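Local coordinates for protein L-amino acid deaminase (Proteus vulgaris, PDB 5HXW) that probably catalyses the FAD-dependent oxidative deamination of L-amino acids as a membrane-bound flavoenzyme, at residues T256-Q261 / P303-S308; G312-P317 / I396-N401; T52-V57 / K198-R203; G25-T30 / G69-E74. All coordinates share one frame; numbering follows the deposited sequence.

In the fold
Interactions 1 and 4 touch FAD, whereas interactions 2 and 3 lie farther out, on opposite sides of the chain's centre. Interactions 3 and 4 belong to the Rossmann-type dinucleotide-binding domain; their centres lie about 15 Å apart, and Lys198 NZ of one probably bonds Glu28 O of the other. Interactions 1 and 2, with centres about 11 Å apart, lie in and beside the large sheet near the flavin and are joined by a probable backbone bond from Ile396 N to Leu257 O; both touch cetyl-trimethyl-ammonium. Gln261 in interaction 1 meets the dimethylated end of the flavin, Glu74 in interaction 4 the adenosine ribose, and these two contacts are centred about 25 Å apart.

Interaction 1. Residues T256-Q261 / P303-S308; sequences TLPAYQ and PVVKES. With FAD (flavin-adenine dinucleotide), chain G.
Pro258 and Pro303 bring the two backbones closest, with CA atoms 6.5 Å apart, and no direct hydrogen bond links 256-261 to 303-308. Instead a water donates both its protons across the gap, to Pro258 O and to Pro303 O, each at 2.9 Å. The two proline rings meet obliquely through their CG atoms. Beyond them Pro258 CG and Val305 CG1 reach toward each other and meet at 3.7 Å. Tyr260 has its CG beside the backbone N (chi1 -78°), which turns the ring toward Pro303; it receives that proline at its edge, CD1 lying 3.7 Å from Pro303 CG, and the two side chains cross at about a right angle. At the other end of the contact the CD2 branch of Leu257 slips past Val305 CG2 and reaches Glu307 CB at 3.7 Å. The chain opposite is shaped by a type I turn from Val305 to Ser308, in which Val305 N donates to Ser308 OG (2.9 Å, 152°). Glu307 OE2 has a salt bridge to Arg244. The arrangement marks the place where the antiparallel pair of strands 257-266 and 293-303 splays apart ahead of helix 308-311. Farther along the first strand Gln261 packs on the C7M methyl of FAD, placing the contact at the end of a strand pair in the large sheet that adjoins the flavin in this FAD-dependent oxidoreductase (DAO family) fold.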
# COMPACT_ATOMS: atom_id res chain seq x y z
N THR A 256 7.43 0.45 -13.25
CA THR A 256 6.43 -0.33 -12.51
C THR A 256 5.60 -1.17 -13.46
O THR A 256 5.37 -0.79 -14.61
CB THR A 256 5.47 0.56 -11.69
OG1 THR A 256 4.70 1.40 -12.57
CG2 THR A 256 6.22 1.43 -10.68
N LEU A 257 5.15 -2.32 -12.98
CA LEU A 257 4.20 -3.14 -13.70
C LEU A 257 2.95 -3.38 -12.85
O LEU A 257 3.07 -3.51 -11.63
CB LEU A 257 4.83 -4.47 -14.14
CG LEU A 257 5.85 -4.44 -15.29
CD1 LEU A 257 6.29 -5.85 -15.65
CD2 LEU A 257 5.31 -3.73 -16.52
N PRO A 258 1.76 -3.43 -13.49
CA PRO A 258 0.53 -3.69 -12.74
C PRO A 258 0.45 -5.10 -12.16
O PRO A 258 0.97 -6.06 -12.74
CB PRO A 258 -0.57 -3.49 -13.79
CG PRO A 258 0.10 -3.73 -15.09
CD PRO A 258 1.48 -3.18 -14.91
N ALA A 259 -0.17 -5.20 -10.99
CA ALA A 259 -0.48 -6.48 -10.34
C ALA A 259 -1.89 -6.41 -9.76
O ALA A 259 -2.33 -5.34 -9.32
CB ALA A 259 0.54 -6.78 -9.26
N TYR A 260 -2.58 -7.54 -9.76
CA TYR A 260 -3.94 -7.61 -9.24
C TYR A 260 -4.11 -8.75 -8.24
O TYR A 260 -3.52 -9.82 -8.39
CB TYR A 260 -4.94 -7.76 -10.38
CG TYR A 260 -5.23 -6.47 -11.10
CD1 TYR A 260 -4.44 -6.06 -12.18
CD2 TYR A 260 -6.28 -5.64 -10.69
CE1 TYR A 260 -4.70 -4.86 -12.84
CE2 TYR A 260 -6.55 -4.44 -11.34
CZ TYR A 260 -5.75 -4.06 -12.41
OH TYR A 260 -6.02 -2.87 -13.06
N GLN A 261 -4.93 -8.50 -7.22
CA GLN A 261 -5.29 -9.51 -6.23
C GLN A 261 -6.72 -9.31 -5.74
O GLN A 261 -7.11 -8.20 -5.35
CB GLN A 261 -4.32 -9.51 -5.05
CG GLN A 261 -4.49 -10.70 -4.12
CD GLN A 261 -3.58 -10.64 -2.90
OE1 GLN A 261 -3.38 -9.58 -2.30
NE2 GLN A 261 -3.02 -11.78 -2.54
N PRO A 303 -1.20 -8.65 -15.18
CA PRO A 303 -1.68 -8.53 -16.56
C PRO A 303 -0.57 -8.07 -17.51
O PRO A 303 0.30 -7.29 -17.11
CB PRO A 303 -2.79 -7.49 -16.48
CG PRO A 303 -2.45 -6.66 -15.28
CD PRO A 303 -1.71 -7.55 -14.33
N VAL A 304 -0.62 -8.55 -18.75
CA VAL A 304 0.31 -8.13 -19.79
C VAL A 304 -0.06 -6.72 -20.24
O VAL A 304 -1.20 -6.47 -20.65
CB VAL A 304 0.29 -9.11 -21.00
CG1 VAL A 304 1.26 -8.67 -22.09
CG2 VAL A 304 0.62 -10.53 -20.56
N VAL A 305 0.89 -5.80 -20.11
CA VAL A 305 0.77 -4.43 -20.64
C VAL A 305 1.86 -4.17 -21.69
O VAL A 305 2.67 -5.06 -21.97
CB VAL A 305 0.79 -3.35 -19.52
CG1 VAL A 305 -0.51 -3.38 -18.73
CG2 VAL A 305 2.01 -3.49 -18.61
N LYS A 306 1.87 -2.97 -22.28
CA LYS A 306 2.87 -2.61 -23.29
C LYS A 306 4.28 -2.58 -22.69
O LYS A 306 5.26 -2.94 -23.35
CB LYS A 306 2.52 -1.28 -24.00
CG LYS A 306 2.73 -0.01 -23.18
CD LYS A 306 2.18 1.22 -23.87
CE LYS A 306 2.19 2.40 -22.90
NZ LYS A 306 1.28 3.50 -23.31
N GLU A 307 4.35 -2.19 -21.41
CA GLU A 307 5.60 -2.10 -20.65
C GLU A 307 6.25 -3.45 -20.39
O GLU A 307 7.46 -3.52 -20.16
CB GLU A 307 5.36 -1.38 -19.33
CG GLU A 307 5.19 0.13 -19.44
CD GLU A 307 3.75 0.59 -19.69
OE1 GLU A 307 2.81 -0.24 -19.73
OE2 GLU A 307 3.57 1.82 -19.85
N SER A 308 5.45 -4.52 -20.43
CA SER A 308 5.93 -5.90 -20.24
C SER A 308 6.98 -6.28 -21.27
O SER A 308 7.93 -7.00 -20.95
CB SER A 308 4.77 -6.90 -20.31
OG SER A 308 3.65 -6.45 -19.57
PA FAD G . -3.26 4.85 -3.64
O1A FAD G . -3.83 4.14 -4.84
O2A FAD G . -3.83 4.54 -2.29
O5B FAD G . -3.36 6.43 -3.87
C5B FAD G . -3.04 7.01 -5.13
C4B FAD G . -4.11 8.04 -5.45
O4B FAD G . -3.60 8.98 -6.39
C3B FAD G . -5.34 7.41 -6.07
O3B FAD G . -6.45 7.73 -5.22
C2B FAD G . -5.46 8.05 -7.44
O2B FAD G . -6.81 8.34 -7.79
C1B FAD G . -4.66 9.33 -7.29
N9A FAD G . -4.08 9.85 -8.54
C8A FAD G . -3.31 9.17 -9.42
N7A FAD G . -2.93 9.95 -10.46
C5A FAD G . -3.47 11.17 -10.25
C6A FAD G . -3.46 12.47 -10.95
N6A FAD G . -2.79 12.60 -12.12
N1A FAD G . -4.14 13.51 -10.40
C2A FAD G . -4.81 13.38 -9.23
N3A FAD G . -4.86 12.22 -8.53
C4A FAD G . -4.21 11.10 -8.98
N1 FAD G . -0.36 -2.82 2.44
C2 FAD G . -0.10 -3.22 3.71
O2 FAD G . 0.67 -2.51 4.40
N3 FAD G . -0.63 -4.34 4.24
C4 FAD G . -1.46 -5.14 3.54
O4 FAD G . -1.94 -6.18 4.07
C4X FAD G . -1.81 -4.77 2.14
N5 FAD G . -2.63 -5.51 1.36
C5X FAD G . -2.92 -5.15 0.08
C6 FAD G . -3.78 -5.94 -0.70
C7 FAD G . -4.08 -5.56 -2.02
C7M FAD G . -5.01 -6.43 -2.83
C8 FAD G . -3.48 -4.32 -2.58
C8M FAD G . -3.76 -3.83 -3.98
C9 FAD G . -2.63 -3.54 -1.81
C9A FAD G . -2.32 -3.91 -0.50
N10 FAD G . -1.46 -3.11 0.30
C10 FAD G . -1.18 -3.53 1.62
C1' FAD G . -0.83 -1.90 -0.26
C2' FAD G . -1.45 -0.55 0.01
O2' FAD G . -2.83 -0.57 -0.36
C3' FAD G . -0.72 0.45 -0.87
O3' FAD G . 0.70 0.19 -0.91
C4' FAD G . -0.99 1.89 -0.46
O4' FAD G . -2.40 2.19 -0.46
C5' FAD G . -0.27 2.83 -1.42
O5' FAD G . -0.78 4.13 -1.24
P FAD G . -0.72 5.21 -2.42
O1P FAD G . -1.28 6.48 -1.85
O2P FAD G . 0.67 5.21 -2.98
O3P FAD G . -1.67 4.60 -3.57
O HOH W 1 2.33 -6.51 -15.23

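Interaction 2. Residues G312-P317 / I396-N401; sequences GYKYLP and IAPDEN. With 16A (cetyl-trimethyl-ammonium), chain J.
Tyr315 OH donates to Ile396 O at 2.6 Å, approaching in the carbonyl plane on a lone pair with a C=O...O angle of 139°. The N-H of the same residue probably bonds Leu257 O, so Ile396 is held through both its backbone N and its O. Over one face of the phenol ring sits Pro398, its CA 3.9 Å from the centroid and 17° off the normal, a CH-pi contact displaced toward the rim. Pro398 CG and CD continue this cover across CE1 and CZ, with CG 3.7 Å from Tyr315 CE1. The proline is the second residue of a type I turn from Ala397 to Glu400, closed by Glu400 N to Ala397 O. Just beyond, Asp399 OD1 accepts from the backbone N of Asn401 in an Asx turn and also forms a salt bridge with Arg453. The tyrosine meets the detergent too: CD2 lies 3.7 Å from C6 of cetyl-trimethyl-ammonium. Farther up that chain, Ile396 CG1 and Glu400 OE2 approach C12 and C13. Tyr315, Ile396 and Glu400, with Gly312, line the pocket of the alkyl chain, whose trimethylammonium head lies beside the isoalloxazine of FAD.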
# COMPACT_ATOMS: atom_id res chain seq x y z
N GLY A 312 9.89 -6.05 -18.74
CA GLY A 312 9.34 -7.22 -18.04
C GLY A 312 10.35 -8.33 -17.82
O GLY A 312 10.11 -9.22 -16.98
N TYR A 313 11.46 -8.29 -18.56
CA TYR A 313 12.57 -9.24 -18.38
C TYR A 313 13.24 -9.09 -17.00
O TYR A 313 13.75 -10.07 -16.45
CB TYR A 313 13.60 -9.12 -19.52
CG TYR A 313 14.54 -7.93 -19.45
CD1 TYR A 313 14.18 -6.69 -20.01
CD2 TYR A 313 15.80 -8.04 -18.84
CE1 TYR A 313 15.04 -5.60 -19.95
CE2 TYR A 313 16.67 -6.95 -18.77
CZ TYR A 313 16.29 -5.74 -19.33
OH TYR A 313 17.14 -4.66 -19.27
N LYS A 314 13.22 -7.86 -16.48
CA LYS A 314 13.76 -7.54 -15.16
C LYS A 314 12.96 -8.17 -14.01
O LYS A 314 13.46 -8.26 -12.88
CB LYS A 314 13.83 -6.02 -14.97
CG LYS A 314 14.86 -5.31 -15.84
CD LYS A 314 14.73 -3.81 -15.70
CE LYS A 314 15.73 -3.08 -16.57
NZ LYS A 314 15.56 -1.61 -16.47
N TYR A 315 11.73 -8.60 -14.31
CA TYR A 315 10.82 -9.19 -13.32
C TYR A 315 10.86 -10.72 -13.32
O TYR A 315 10.13 -11.36 -12.56
CB TYR A 315 9.38 -8.72 -13.59
CG TYR A 315 9.12 -7.27 -13.26
CD1 TYR A 315 9.57 -6.24 -14.11
CD2 TYR A 315 8.39 -6.91 -12.13
CE1 TYR A 315 9.31 -4.91 -13.82
CE2 TYR A 315 8.13 -5.58 -11.83
CZ TYR A 315 8.59 -4.58 -12.67
OH TYR A 315 8.34 -3.26 -12.39
N LEU A 316 11.72 -11.29 -14.16
CA LEU A 316 11.85 -12.75 -14.29
C LEU A 316 12.39 -13.51 -13.05
O LEU A 316 11.93 -14.63 -12.79
CB LEU A 316 12.64 -13.14 -15.55
CG LEU A 316 11.96 -12.98 -16.92
CD1 LEU A 316 12.99 -13.04 -18.04
CD2 LEU A 316 10.86 -14.01 -17.15
N PRO A 317 13.35 -12.92 -12.28
CA PRO A 317 13.78 -13.55 -11.02
C PRO A 317 12.71 -13.67 -9.92
O PRO A 317 12.94 -14.36 -8.92
CB PRO A 317 14.92 -12.64 -10.54
CG PRO A 317 15.45 -12.03 -11.78
CD PRO A 317 14.23 -11.78 -12.61
N ILE A 396 4.29 -2.48 -8.95
CA ILE A 396 5.47 -2.96 -8.25
C ILE A 396 6.72 -2.81 -9.13
O ILE A 396 6.69 -3.09 -10.33
CB ILE A 396 5.27 -4.44 -7.78
CG1 ILE A 396 4.01 -4.59 -6.88
CG2 ILE A 396 6.50 -5.03 -7.10
CD1 ILE A 396 4.00 -3.77 -5.60
N ALA A 397 7.80 -2.32 -8.51
CA ALA A 397 9.13 -2.21 -9.13
C ALA A 397 9.83 -3.58 -9.22
O ALA A 397 9.46 -4.49 -8.48
CB ALA A 397 9.97 -1.22 -8.34
N PRO A 398 10.83 -3.74 -10.13
CA PRO A 398 11.53 -5.03 -10.32
C PRO A 398 12.04 -5.76 -9.06
O PRO A 398 11.98 -6.99 -9.02
CB PRO A 398 12.71 -4.66 -11.22
CG PRO A 398 12.20 -3.52 -12.02
CD PRO A 398 11.29 -2.74 -11.12
N ASP A 399 12.53 -5.02 -8.07
CA ASP A 399 13.07 -5.62 -6.84
C ASP A 399 12.06 -5.67 -5.68
O ASP A 399 12.43 -6.01 -4.55
CB ASP A 399 14.39 -4.94 -6.41
CG ASP A 399 14.24 -3.44 -6.14
OD1 ASP A 399 13.12 -2.91 -6.05
OD2 ASP A 399 15.30 -2.78 -6.02
N GLU A 400 10.81 -5.33 -5.99
CA GLU A 400 9.67 -5.37 -5.05
C GLU A 400 9.74 -4.35 -3.90
O GLU A 400 8.96 -4.41 -2.94
CB GLU A 400 9.45 -6.81 -4.53
CG GLU A 400 8.00 -7.23 -4.37
CD GLU A 400 7.84 -8.64 -3.82
OE1 GLU A 400 8.64 -9.53 -4.19
OE2 GLU A 400 6.91 -8.86 -3.02
N ASN A 401 10.66 -3.39 -4.02
CA ASN A 401 10.86 -2.34 -3.01
C ASN A 401 10.30 -0.98 -3.45
O ASN A 401 10.20 -0.73 -4.66
CB ASN A 401 12.35 -2.23 -2.67
CG ASN A 401 12.88 -3.44 -1.91
OD1 ASN A 401 12.11 -4.25 -1.39
ND2 ASN A 401 14.20 -3.56 -1.84
C1 16A J . 7.63 -11.65 -18.24
C2 16A J . 6.79 -10.57 -17.59
C3 16A J . 6.93 -10.62 -16.08
C4 16A J . 5.94 -9.66 -15.41
C5 16A J . 5.66 -10.07 -13.97
C6 16A J . 5.39 -8.85 -13.11
C7 16A J . 5.34 -9.21 -11.64
C8 16A J . 4.38 -8.30 -10.88
C9 16A J . 4.88 -8.04 -9.47
C10 16A J . 3.95 -8.65 -8.43
C11 16A J . 4.73 -9.24 -7.26
C12 16A J . 4.63 -8.34 -6.03
C13 16A J . 3.98 -9.06 -4.86
C14 16A J . 3.56 -8.07 -3.78
C15 16A J . 2.20 -8.42 -3.20
C16 16A J . 2.12 -8.03 -1.72
N1 16A J . 0.78 -7.65 -1.19
C17 16A J . 0.92 -7.44 0.26
C18 16A J . 0.29 -6.38 -1.74
C19 16A J . -0.23 -8.70 -1.38

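Interaction 3. Residues T52-V57 / K198-R203; sequences TAINLV and KKMGVR
Helix 47-58, which follows the first strand of the Rossmann-type FAD-binding fold, uses Ala53, Ile54 and Val57 to receive Met200 and Val202 from the C-terminal end of helix 189-199 and the link to strand 203-205. The backbones come nearest at Ala53 and Val202, where the CA atoms are 6.9 Å apart. Val202 turns its CG2 branch into this angle: the methyl lies 3.8 Å from Val57 CG2 and 4.0 Å from Ala53 CB, so one branch touches residues a helical turn apart. Met200 comes from the other flank. Its chain runs extended through CG and then bends at the sulfur (chi3 89°), laying SD against Ile54 CG2 at 3.7 Å and swinging the CE methyl over Val57 CG1, also 3.7 Å away. Ile54 and the methionine cross at about a right angle, whereas Val57 meets it obliquely. Between the two apolar residues Gly201, with its positive phi of 105°, completes a Schellman motif; Gly201 N bonds back to Lys198 O at 3.1 Å, and this reversal lets Met200 and Val202 both face the same helix. Strand 63-66 lies alongside, with Val63 touching Ala53 as well as Val202, and Tyr196 and Ala197 add to the cover of Ile54. Across the two segments the contact has no hydrogen bond or ion pair, which implies that dispersion and the burial of methyl and thioether groups hold helix 47-58 to the helix end.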
# COMPACT_ATOMS: atom_id res chain seq x y z
N THR A 52 2.26 12.09 3.90
CA THR A 52 3.29 13.06 3.48
C THR A 52 2.81 14.50 3.71
O THR A 52 3.58 15.34 4.19
CB THR A 52 3.73 12.84 2.01
OG1 THR A 52 4.12 11.48 1.82
CG2 THR A 52 4.92 13.74 1.64
N ALA A 53 1.54 14.76 3.38
CA ALA A 53 0.89 16.04 3.64
C ALA A 53 0.94 16.42 5.13
O ALA A 53 1.28 17.56 5.47
CB ALA A 53 -0.55 16.01 3.16
N ILE A 54 0.62 15.45 5.99
CA ILE A 54 0.60 15.64 7.45
C ILE A 54 2.00 16.00 7.95
O ILE A 54 2.18 17.00 8.66
CB ILE A 54 0.01 14.40 8.17
CG1 ILE A 54 -1.51 14.32 7.91
CG2 ILE A 54 0.29 14.42 9.67
CD1 ILE A 54 -2.10 12.93 8.02
N ASN A 55 2.99 15.21 7.53
CA ASN A 55 4.40 15.42 7.88
C ASN A 55 4.92 16.81 7.49
O ASN A 55 5.69 17.43 8.25
CB ASN A 55 5.25 14.32 7.25
CG ASN A 55 6.60 14.19 7.91
OD1 ASN A 55 7.54 14.93 7.60
ND2 ASN A 55 6.71 13.23 8.83
N LEU A 56 4.49 17.29 6.33
CA LEU A 56 4.86 18.61 5.82
C LEU A 56 4.26 19.76 6.64
O LEU A 56 4.94 20.75 6.92
CB LEU A 56 4.52 18.74 4.33
CG LEU A 56 5.35 17.93 3.32
CD1 LEU A 56 4.63 17.83 1.99
CD2 LEU A 56 6.76 18.49 3.13
N VAL A 57 2.98 19.61 7.02
CA VAL A 57 2.26 20.58 7.86
C VAL A 57 2.93 20.73 9.24
O VAL A 57 3.09 21.85 9.73
CB VAL A 57 0.75 20.23 7.97
CG1 VAL A 57 0.05 21.01 9.07
CG2 VAL A 57 0.05 20.50 6.65
N LYS A 198 -7.22 17.05 7.12
CA LYS A 198 -8.12 18.20 6.94
C LYS A 198 -8.22 19.11 8.18
O LYS A 198 -8.23 20.34 8.05
CB LYS A 198 -9.51 17.74 6.51
CG LYS A 198 -9.59 17.28 5.06
CD LYS A 198 -10.97 16.73 4.72
CE LYS A 198 -12.00 17.84 4.53
NZ LYS A 198 -13.38 17.34 4.74
N LYS A 199 -8.28 18.49 9.36
CA LYS A 199 -8.30 19.22 10.64
C LYS A 199 -7.00 20.00 10.92
O LYS A 199 -7.02 21.00 11.65
CB LYS A 199 -8.61 18.27 11.81
CG LYS A 199 -10.08 17.90 11.94
CD LYS A 199 -10.43 17.38 13.33
CE LYS A 199 -10.22 15.87 13.47
NZ LYS A 199 -11.25 15.06 12.75
N MET A 200 -5.89 19.54 10.33
CA MET A 200 -4.59 20.21 10.41
C MET A 200 -4.43 21.37 9.42
O MET A 200 -3.47 22.15 9.52
CB MET A 200 -3.45 19.22 10.20
CG MET A 200 -3.12 18.37 11.41
SD MET A 200 -1.90 17.13 10.96
CE MET A 200 -0.37 18.02 11.26
N GLY A 201 -5.35 21.48 8.47
CA GLY A 201 -5.31 22.53 7.46
C GLY A 201 -4.88 22.05 6.08
O GLY A 201 -4.64 22.87 5.19
N VAL A 202 -4.78 20.73 5.91
CA VAL A 202 -4.54 20.11 4.61
C VAL A 202 -5.81 20.28 3.77
O VAL A 202 -6.91 19.91 4.21
CB VAL A 202 -4.17 18.61 4.71
CG1 VAL A 202 -4.11 17.94 3.34
CG2 VAL A 202 -2.86 18.41 5.46
N ARG A 203 -5.63 20.85 2.58
CA ARG A 203 -6.73 21.02 1.64
C ARG A 203 -6.69 19.93 0.57
O ARG A 203 -5.66 19.74 -0.09
CB ARG A 203 -6.69 22.42 1.01
CG ARG A 203 -6.93 23.53 2.02
CD ARG A 203 -7.02 24.89 1.36
NE ARG A 203 -5.73 25.34 0.85
CZ ARG A 203 -5.53 26.47 0.17
NH1 ARG A 203 -6.55 27.29 -0.09
NH2 ARG A 203 -4.31 26.77 -0.25

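Interaction 4. Residues G25-T30 / G69-E74; sequences GFVEGT and GNIAGE. With FAD (flavin-adenine dinucleotide), chain G.
The Phe26 ring meets the amide of Asn70 at its edge: OD1 and CG both lie near the ring plane, with OD1 3.6 Å from CE1, and the two flat groups stand 83° apart. Asn70 belongs to the loop 69-74 after strand 63-66 of the Rossmann-type fold, and the N-terminal segment 25-30 packs against it; between strand and loop, Glu67 binds FAD. Phe26 CG lies anti to the backbone N (chi1 177°), a torsion that carries the ring end toward the amide. Another part of the edge faces Glu28 OE1 within its own segment. Asn70 OD1 also accepts a weak hydrogen bond from Gln207. Ile71 is the main apolar link: its CD1 lies 3.8 Å from Val27 CG1 and 3.5 Å from Val27 O, so the methyl packs against both side chain and backbone. Ile71 also touches Ala194 of helix 189-199 and Ile204 of strand 203-205, tying the pair to the domain. A type II turn from Asn70 to Gly73, with Ala72 at positive phi, directs the chain onward to the cofactor. There Glu74 OE2 forms a salt bridge with Lys68, while Glu74 OE1 approaches the adenosine ribose of FAD, 3.4 Å from C2B.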
# COMPACT_ATOMS: atom_id res chain seq x y z
N GLY A 25 -17.55 4.03 3.62
CA GLY A 25 -16.88 5.18 4.25
C GLY A 25 -16.33 6.16 3.24
O GLY A 25 -15.65 5.77 2.29
N PHE A 26 -16.62 7.44 3.47
CA PHE A 26 -16.34 8.52 2.52
C PHE A 26 -15.88 9.78 3.24
O PHE A 26 -16.42 10.14 4.29
CB PHE A 26 -17.61 8.80 1.69
CG PHE A 26 -17.47 9.95 0.72
CD1 PHE A 26 -16.82 9.78 -0.51
CD2 PHE A 26 -18.01 11.20 1.02
CE1 PHE A 26 -16.70 10.84 -1.40
CE2 PHE A 26 -17.90 12.26 0.13
CZ PHE A 26 -17.24 12.08 -1.09
N VAL A 27 -14.87 10.44 2.66
CA VAL A 27 -14.42 11.75 3.13
C VAL A 27 -14.68 12.78 2.04
O VAL A 27 -14.21 12.63 0.90
CB VAL A 27 -12.93 11.76 3.55
CG1 VAL A 27 -12.52 13.11 4.12
CG2 VAL A 27 -12.65 10.68 4.59
N GLU A 28 -15.44 13.82 2.39
CA GLU A 28 -15.70 14.94 1.49
C GLU A 28 -14.45 15.81 1.33
O GLU A 28 -13.74 16.07 2.31
CB GLU A 28 -16.91 15.76 1.97
CG GLU A 28 -17.41 16.84 1.01
CD GLU A 28 -17.74 16.31 -0.38
OE1 GLU A 28 -18.80 15.67 -0.54
OE2 GLU A 28 -16.93 16.53 -1.31
N GLY A 29 -14.19 16.25 0.10
CA GLY A 29 -13.09 17.15 -0.19
C GLY A 29 -13.32 18.59 0.25
O GLY A 29 -14.43 18.95 0.67
N THR A 30 -12.26 19.39 0.14
CA THR A 30 -12.29 20.83 0.41
C THR A 30 -13.15 21.52 -0.65
O THR A 30 -12.96 21.32 -1.85
CB THR A 30 -10.86 21.42 0.43
OG1 THR A 30 -10.02 20.63 1.28
CG2 THR A 30 -10.85 22.86 0.94
N GLY A 69 -10.17 11.25 -8.28
CA GLY A 69 -11.42 10.61 -7.89
C GLY A 69 -11.84 11.05 -6.50
O GLY A 69 -11.81 12.24 -6.18
N ASN A 70 -12.27 10.08 -5.69
CA ASN A 70 -12.58 10.32 -4.29
C ASN A 70 -11.38 9.97 -3.41
O ASN A 70 -10.55 9.15 -3.81
CB ASN A 70 -13.81 9.52 -3.85
CG ASN A 70 -15.05 9.88 -4.64
OD1 ASN A 70 -15.40 11.05 -4.78
ND2 ASN A 70 -15.74 8.86 -5.15
N ILE A 71 -11.31 10.61 -2.24
CA ILE A 71 -10.29 10.32 -1.23
C ILE A 71 -10.24 8.81 -0.94
O ILE A 71 -11.27 8.20 -0.64
CB ILE A 71 -10.51 11.14 0.07
CG1 ILE A 71 -10.18 12.62 -0.18
CG2 ILE A 71 -9.66 10.61 1.22
CD1 ILE A 71 -10.84 13.60 0.77
N ALA A 72 -9.04 8.24 -1.07
CA ALA A 72 -8.76 6.81 -0.82
C ALA A 72 -9.63 5.84 -1.64
O ALA A 72 -10.02 4.78 -1.15
CB ALA A 72 -8.81 6.49 0.67
N GLY A 73 -9.91 6.22 -2.88
CA GLY A 73 -10.78 5.43 -3.76
C GLY A 73 -10.14 4.19 -4.37
O GLY A 73 -10.84 3.31 -4.87
N GLU A 74 -8.81 4.12 -4.33
CA GLU A 74 -8.07 3.01 -4.96
C GLU A 74 -7.40 2.10 -3.90
O GLU A 74 -8.08 1.65 -2.97
CB GLU A 74 -7.12 3.53 -6.06
CG GLU A 74 -7.84 4.34 -7.15
CD GLU A 74 -7.00 4.61 -8.40
OE1 GLU A 74 -5.77 4.82 -8.29
OE2 GLU A 74 -7.58 4.62 -9.50
PA FAD G . -3.26 4.85 -3.64
O1A FAD G . -3.83 4.14 -4.84
O2A FAD G . -3.83 4.54 -2.29
O5B FAD G . -3.36 6.43 -3.87
C5B FAD G . -3.04 7.01 -5.13
C4B FAD G . -4.11 8.04 -5.45
O4B FAD G . -3.60 8.98 -6.39
C3B FAD G . -5.34 7.41 -6.07
O3B FAD G . -6.45 7.73 -5.22
C2B FAD G . -5.46 8.05 -7.44
O2B FAD G . -6.81 8.34 -7.79
C1B FAD G . -4.66 9.33 -7.29
N9A FAD G . -4.08 9.85 -8.54
C8A FAD G . -3.31 9.17 -9.42
N7A FAD G . -2.93 9.95 -10.46
C5A FAD G . -3.47 11.17 -10.25
C6A FAD G . -3.46 12.47 -10.95
N6A FAD G . -2.79 12.60 -12.12
N1A FAD G . -4.14 13.51 -10.40
C2A FAD G . -4.81 13.38 -9.23
N3A FAD G . -4.86 12.22 -8.53
C4A FAD G . -4.21 11.10 -8.98
N1 FAD G . -0.36 -2.82 2.44
C2 FAD G . -0.10 -3.22 3.71
O2 FAD G . 0.67 -2.51 4.40
N3 FAD G . -0.63 -4.34 4.24
C4 FAD G . -1.46 -5.14 3.54
O4 FAD G . -1.94 -6.18 4.07
C4X FAD G . -1.81 -4.77 2.14
N5 FAD G . -2.63 -5.51 1.36
C5X FAD G . -2.92 -5.15 0.08
C6 FAD G . -3.78 -5.94 -0.70
C7 FAD G . -4.08 -5.56 -2.02
C7M FAD G . -5.01 -6.43 -2.83
C8 FAD G . -3.48 -4.32 -2.58
C8M FAD G . -3.76 -3.83 -3.98
C9 FAD G . -2.63 -3.54 -1.81
C9A FAD G . -2.32 -3.91 -0.50
N10 FAD G . -1.46 -3.11 0.30
C10 FAD G . -1.18 -3.53 1.62
C1' FAD G . -0.83 -1.90 -0.26
C2' FAD G . -1.45 -0.55 0.01
O2' FAD G . -2.83 -0.57 -0.36
C3' FAD G . -0.72 0.45 -0.87
O3' FAD G . 0.70 0.19 -0.91
C4' FAD G . -0.99 1.89 -0.46
O4' FAD G . -2.40 2.19 -0.46
C5' FAD G . -0.27 2.83 -1.42
O5' FAD G . -0.78 4.13 -1.24
P FAD G . -0.72 5.21 -2.42
O1P FAD G . -1.28 6.48 -1.85
O2P FAD G . 0.67 5.21 -2.98
O3P FAD G . -1.67 4.60 -3.57